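Local coordinates for protein transcriptional regulator, LacI family (Corynebacterium glutamicum, PDB 3H5T) that acts as an inositol-dependent transcriptional activator of the inositol phosphate synthase gene and helps regulate cell wall biogenesis by binding a palindromic promoter motif, at residues 210-215 and 246-251; 194-199 and 223-228. One frame throughout, in Å; residues are numbered along the deposited sequence.

Following the chain from its N terminus, strand 192-197 supplies the first half of contact 2, helix 210-214 the first half of contact 1, helix 221-235 the second half of contact 2, and strand 244-247 with the turn after it the second half of contact 1. Contact 2 therefore closes a loop at 223-228 while the loop of contact 1 is still open, so the two cross instead of nesting. Strands 192-197 and 244-247 are neighbours in one sheet, and the contacts meet directly through hydrogen bonding between segments 194-199 and 246-251. Together they tie a helix and a short helical turn to this sheet.

Contact 1 of 2, residues 210-215 and 246-251; sequences RERLEN and ECWINN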
# COMPACT_ATOMS: atom_id res chain seq x y z
N ARG A 210 -18.36 -8.72 -17.09
CA ARG A 210 -19.00 -9.17 -15.87
C ARG A 210 -18.35 -10.46 -15.37
O ARG A 210 -18.14 -10.64 -14.18
CB ARG A 210 -20.50 -9.41 -16.13
CG ARG A 210 -21.27 -10.01 -14.96
CD ARG A 210 -22.78 -9.90 -15.18
NE ARG A 210 -23.55 -10.62 -14.17
CZ ARG A 210 -24.88 -10.59 -14.07
NH1 ARG A 210 -25.60 -9.87 -14.92
NH2 ARG A 210 -25.50 -11.30 -13.13
N GLU A 211 -18.00 -11.34 -16.30
CA GLU A 211 -17.38 -12.60 -15.93
C GLU A 211 -16.01 -12.40 -15.28
O GLU A 211 -15.71 -13.00 -14.25
CB GLU A 211 -17.25 -13.51 -17.15
CG GLU A 211 -16.85 -14.94 -16.81
CD GLU A 211 -16.86 -15.86 -18.03
OE1 GLU A 211 -15.92 -15.80 -18.85
OE2 GLU A 211 -17.83 -16.65 -18.16
N ARG A 212 -15.17 -11.57 -15.89
CA ARG A 212 -13.84 -11.32 -15.34
C ARG A 212 -13.95 -10.74 -13.95
O ARG A 212 -13.19 -11.11 -13.06
CB ARG A 212 -13.05 -10.37 -16.23
CG ARG A 212 -11.63 -10.14 -15.73
CD ARG A 212 -10.77 -9.41 -16.74
NE ARG A 212 -9.47 -9.05 -16.19
CZ ARG A 212 -8.49 -9.91 -15.94
NH1 ARG A 212 -8.65 -11.20 -16.20
NH2 ARG A 212 -7.35 -9.48 -15.43
N LEU A 213 -14.90 -9.83 -13.76
CA LEU A 213 -15.11 -9.18 -12.47
C LEU A 213 -15.58 -10.17 -11.42
O LEU A 213 -15.00 -10.26 -10.34
CB LEU A 213 -16.15 -8.06 -12.62
CG LEU A 213 -16.53 -7.24 -11.40
CD1 LEU A 213 -15.29 -6.62 -10.80
CD2 LEU A 213 -17.53 -6.17 -11.81
N GLU A 214 -16.64 -10.89 -11.75
CA GLU A 214 -17.24 -11.89 -10.86
C GLU A 214 -16.26 -12.99 -10.42
O GLU A 214 -16.35 -13.50 -9.31
CB GLU A 214 -18.45 -12.51 -11.57
CG GLU A 214 -19.16 -13.61 -10.82
CD GLU A 214 -20.52 -13.94 -11.42
OE1 GLU A 214 -20.58 -14.22 -12.64
OE2 GLU A 214 -21.52 -13.93 -10.67
N ASN A 215 -15.32 -13.35 -11.30
CA ASN A 215 -14.33 -14.39 -11.01
C ASN A 215 -12.98 -13.82 -10.60
O ASN A 215 -12.02 -14.56 -10.38
CB ASN A 215 -14.15 -15.29 -12.24
CG ASN A 215 -15.37 -16.12 -12.56
OD1 ASN A 215 -15.71 -17.04 -11.82
ND2 ASN A 215 -16.04 -15.81 -13.65
N GLU A 246 -9.67 -1.63 -17.06
CA GLU A 246 -8.53 -2.01 -16.23
C GLU A 246 -7.20 -1.99 -16.97
O GLU A 246 -7.15 -2.03 -18.20
CB GLU A 246 -8.79 -3.41 -15.66
CG GLU A 246 -7.66 -4.43 -15.84
CD GLU A 246 -8.04 -5.83 -15.37
OE1 GLU A 246 -9.17 -6.28 -15.65
OE2 GLU A 246 -7.20 -6.49 -14.72
N CYS A 247 -6.12 -1.91 -16.20
CA CYS A 247 -4.78 -1.97 -16.76
C CYS A 247 -4.06 -3.02 -15.93
O CYS A 247 -3.83 -2.86 -14.73
CB CYS A 247 -4.06 -0.60 -16.71
SG CYS A 247 -3.90 0.25 -15.14
N TRP A 248 -3.73 -4.14 -16.58
CA TRP A 248 -3.08 -5.25 -15.91
C TRP A 248 -1.79 -4.82 -15.19
O TRP A 248 -1.52 -5.26 -14.08
CB TRP A 248 -2.78 -6.34 -16.92
CG TRP A 248 -2.67 -7.69 -16.31
CD1 TRP A 248 -3.68 -8.44 -15.81
CD2 TRP A 248 -1.47 -8.46 -16.16
NE1 TRP A 248 -3.19 -9.64 -15.35
CE2 TRP A 248 -1.84 -9.68 -15.55
CE3 TRP A 248 -0.12 -8.23 -16.47
CZ2 TRP A 248 -0.90 -10.68 -15.25
CZ3 TRP A 248 0.81 -9.22 -16.17
CH2 TRP A 248 0.41 -10.43 -15.57
N ILE A 249 -1.00 -3.98 -15.85
CA ILE A 249 0.23 -3.48 -15.27
C ILE A 249 -0.05 -2.07 -14.76
O ILE A 249 -0.60 -1.24 -15.48
CB ILE A 249 1.36 -3.45 -16.32
CG1 ILE A 249 1.75 -4.88 -16.68
CG2 ILE A 249 2.56 -2.68 -15.78
CD1 ILE A 249 2.61 -4.99 -17.89
N ASN A 250 0.30 -1.80 -13.51
CA ASN A 250 0.07 -0.49 -12.91
C ASN A 250 1.30 0.41 -13.09
O ASN A 250 2.22 0.38 -12.27
CB ASN A 250 -0.29 -0.64 -11.43
CG ASN A 250 -0.79 0.67 -10.80
OD1 ASN A 250 -1.56 1.40 -11.40
ND2 ASN A 250 -0.36 0.93 -9.57
N ASN A 251 1.30 1.19 -14.18
CA ASN A 251 2.38 2.12 -14.53
C ASN A 251 1.82 3.51 -14.78
O ASN A 251 0.61 3.69 -14.93
CB ASN A 251 3.07 1.73 -15.84
CG ASN A 251 3.95 0.54 -15.70
OD1 ASN A 251 4.63 0.15 -16.64
ND2 ASN A 251 3.93 -0.07 -14.52
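Arg212, in the short helix 210-214, and Glu246, on strand 244-247, stand on backbones that stay well apart, with 10.8 Å between Arg212 CA and Glu246 CA, so the two side chains must bridge the distance themselves. Arg212 does this by stretching out: with CG anti to the backbone N (chi1 -177°) and the chain extended as far as NE, its guanidinium is carried away from the helix to the carboxylate. The two side chains then cross at about a right angle.

The grip is two-pronged and side-on. Arg212 NE gives its hydrogen to Glu246 OE1 at 2.8 Å, almost straight at 175°, and Arg212 NH2 reaches Glu246 OE2 at 3.1 Å. Both oxygens lie close to the guanidinium plane and are met on their syn sides, yet the nitrogens stand out of the carboxylate plane because the two flat groups are tilted by 31°. Beside the pair, Trp248 offers its edge: Arg212 NH2 lies in the plane of the indole, 3.8 Å from Trp248 CD1.

Neighbouring loop residues extend the network. Glu246 OE2 also accepts from Leu199 N, Trp248 NE1 donates to Asp200 O, and Arg198 makes a cation-pi interaction with Trp248.

As a worked example of bridging by a long side chain, this salt bridge links a short helix to the sheet of a sugar-binding-type domain. Two bonds from different nitrogens fix the rotation of the guanidinium as well as its position. Glu246 is buried, and the positive partner together with the backbone N-H it accepts from would be expected to favour its ionised form; the carboxylate thereby joins helix 210-214 and the segment following strand 192-197 at one point.

Contact 2 of 2, residues 194-199 and 223-228; sequences ILSIRL and DRVRGA
Val225 of helix 221-235 sets its CG2 methyl against strand 192-197, where it overlaps Ser196 and Ile194. These two strand residues, which flank Leu195, both point toward the helix, and CG2 serves both: it touches Ser196 OG at 3.2 Å and meets Ile194 CG2 at 4.4 Å, a methyl-to-methyl contact. With CG1 of the valine anti to the backbone N (chi1 171°), CG2 lies anti to the carbonyl carbon, and it is this branch that faces the strand. The backbones come nearest at the same place, Ile194 CA lying 7.6 Å from Val225 CA.

No hydrogen bond spans the two segments. The polar end of Ser196 is satisfied elsewhere, through a hydrogen bond between Ser196 OG and Thr275 OG1, so toward the helix the hydroxyl acts simply as a surface against a methyl. Leu195 points away from helix 221-235 and packs against Leu279 and Val283 of helix 277-289, while Met229 adds to the packing on Ile194.

All three touching residues are buried, and the alternation of side chains along the strand puts a helix on each face of the sheet. Strand 192-197, helix 221-235 and the neighbouring parallel strand 244-247 form a beta-alpha-beta crossover, with strand 206-207 and helix 210-214 inserted between the first strand and the helix; this crossover is the repeating element of the Rossmann-like subdomains in the periplasmic binding protein fold of LacI-family regulators.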
# COMPACT_ATOMS: atom_id res chain seq x y z
N ILE A 194 -15.67 3.47 -14.08
CA ILE A 194 -14.78 2.96 -13.03
C ILE A 194 -13.47 2.48 -13.63
O ILE A 194 -13.46 1.93 -14.73
CB ILE A 194 -15.44 1.78 -12.28
CG1 ILE A 194 -16.69 2.28 -11.54
CG2 ILE A 194 -14.46 1.17 -11.30
CD1 ILE A 194 -17.47 1.18 -10.82
N LEU A 195 -12.36 2.70 -12.92
CA LEU A 195 -11.04 2.26 -13.38
C LEU A 195 -10.41 1.39 -12.30
O LEU A 195 -10.51 1.69 -11.11
CB LEU A 195 -10.13 3.47 -13.65
CG LEU A 195 -10.47 4.29 -14.89
CD1 LEU A 195 -9.52 5.47 -15.03
CD2 LEU A 195 -10.40 3.41 -16.11
N SER A 196 -9.75 0.31 -12.72
CA SER A 196 -9.11 -0.62 -11.79
C SER A 196 -7.78 -1.12 -12.28
O SER A 196 -7.45 -1.01 -13.46
CB SER A 196 -10.00 -1.84 -11.56
OG SER A 196 -11.09 -1.54 -10.71
N ILE A 197 -7.01 -1.69 -11.35
CA ILE A 197 -5.74 -2.30 -11.71
C ILE A 197 -6.00 -3.81 -11.76
O ILE A 197 -7.15 -4.23 -11.68
CB ILE A 197 -4.59 -1.91 -10.73
CG1 ILE A 197 -5.01 -2.11 -9.27
CG2 ILE A 197 -4.21 -0.45 -10.95
CD1 ILE A 197 -3.86 -1.91 -8.31
N ARG A 198 -4.96 -4.62 -11.88
CA ARG A 198 -5.11 -6.08 -12.02
C ARG A 198 -6.24 -6.78 -11.25
O ARG A 198 -6.28 -6.76 -10.02
CB ARG A 198 -3.80 -6.78 -11.70
CG ARG A 198 -3.71 -8.20 -12.27
CD ARG A 198 -2.32 -8.77 -12.08
NE ARG A 198 -1.30 -7.82 -12.52
CZ ARG A 198 -0.28 -7.42 -11.76
NH1 ARG A 198 -0.14 -7.89 -10.53
NH2 ARG A 198 0.59 -6.54 -12.21
N LEU A 199 -7.14 -7.41 -11.99
CA LEU A 199 -8.27 -8.13 -11.40
C LEU A 199 -8.04 -9.64 -11.36
O LEU A 199 -8.65 -10.34 -10.55
CB LEU A 199 -9.57 -7.81 -12.17
CG LEU A 199 -10.24 -6.44 -11.90
CD1 LEU A 199 -11.20 -6.07 -13.03
CD2 LEU A 199 -10.97 -6.50 -10.56
N ASP A 223 -13.40 -6.09 -4.66
CA ASP A 223 -14.20 -5.55 -3.59
C ASP A 223 -14.39 -4.04 -3.62
O ASP A 223 -15.42 -3.54 -3.16
CB ASP A 223 -13.63 -6.00 -2.25
CG ASP A 223 -13.85 -7.48 -1.99
OD1 ASP A 223 -14.42 -8.15 -2.89
OD2 ASP A 223 -13.47 -7.97 -0.91
N ARG A 224 -13.41 -3.30 -4.14
CA ARG A 224 -13.58 -1.85 -4.19
C ARG A 224 -14.53 -1.51 -5.34
O ARG A 224 -15.26 -0.51 -5.29
CB ARG A 224 -12.23 -1.14 -4.37
CG ARG A 224 -11.40 -1.09 -3.09
CD ARG A 224 -10.03 -0.42 -3.28
NE ARG A 224 -9.19 -0.67 -2.11
CZ ARG A 224 -7.86 -0.54 -2.08
NH1 ARG A 224 -7.20 -0.15 -3.16
NH2 ARG A 224 -7.20 -0.85 -0.98
N VAL A 225 -14.52 -2.35 -6.37
CA VAL A 225 -15.40 -2.17 -7.51
C VAL A 225 -16.83 -2.48 -7.05
O VAL A 225 -17.76 -1.72 -7.33
CB VAL A 225 -15.02 -3.12 -8.68
CG1 VAL A 225 -16.08 -3.08 -9.76
CG2 VAL A 225 -13.67 -2.70 -9.26
N ARG A 226 -16.98 -3.57 -6.31
CA ARG A 226 -18.27 -4.02 -5.78
C ARG A 226 -18.90 -3.00 -4.82
O ARG A 226 -20.06 -2.61 -4.98
CB ARG A 226 -18.08 -5.35 -5.05
CG ARG A 226 -17.65 -6.49 -5.95
CD ARG A 226 -18.84 -7.16 -6.60
NE ARG A 226 -19.09 -8.46 -5.98
CZ ARG A 226 -18.32 -9.53 -6.17
NH1 ARG A 226 -17.26 -9.46 -6.96
NH2 ARG A 226 -18.61 -10.66 -5.55
N GLY A 227 -18.13 -2.57 -3.82
CA GLY A 227 -18.63 -1.60 -2.87
C GLY A 227 -19.07 -0.31 -3.53
O GLY A 227 -20.07 0.28 -3.13
N ALA A 228 -18.32 0.15 -4.53
CA ALA A 228 -18.69 1.39 -5.22
C ALA A 228 -19.98 1.15 -5.99
O ALA A 228 -20.90 1.95 -5.93
CB ALA A 228 -17.57 1.82 -6.17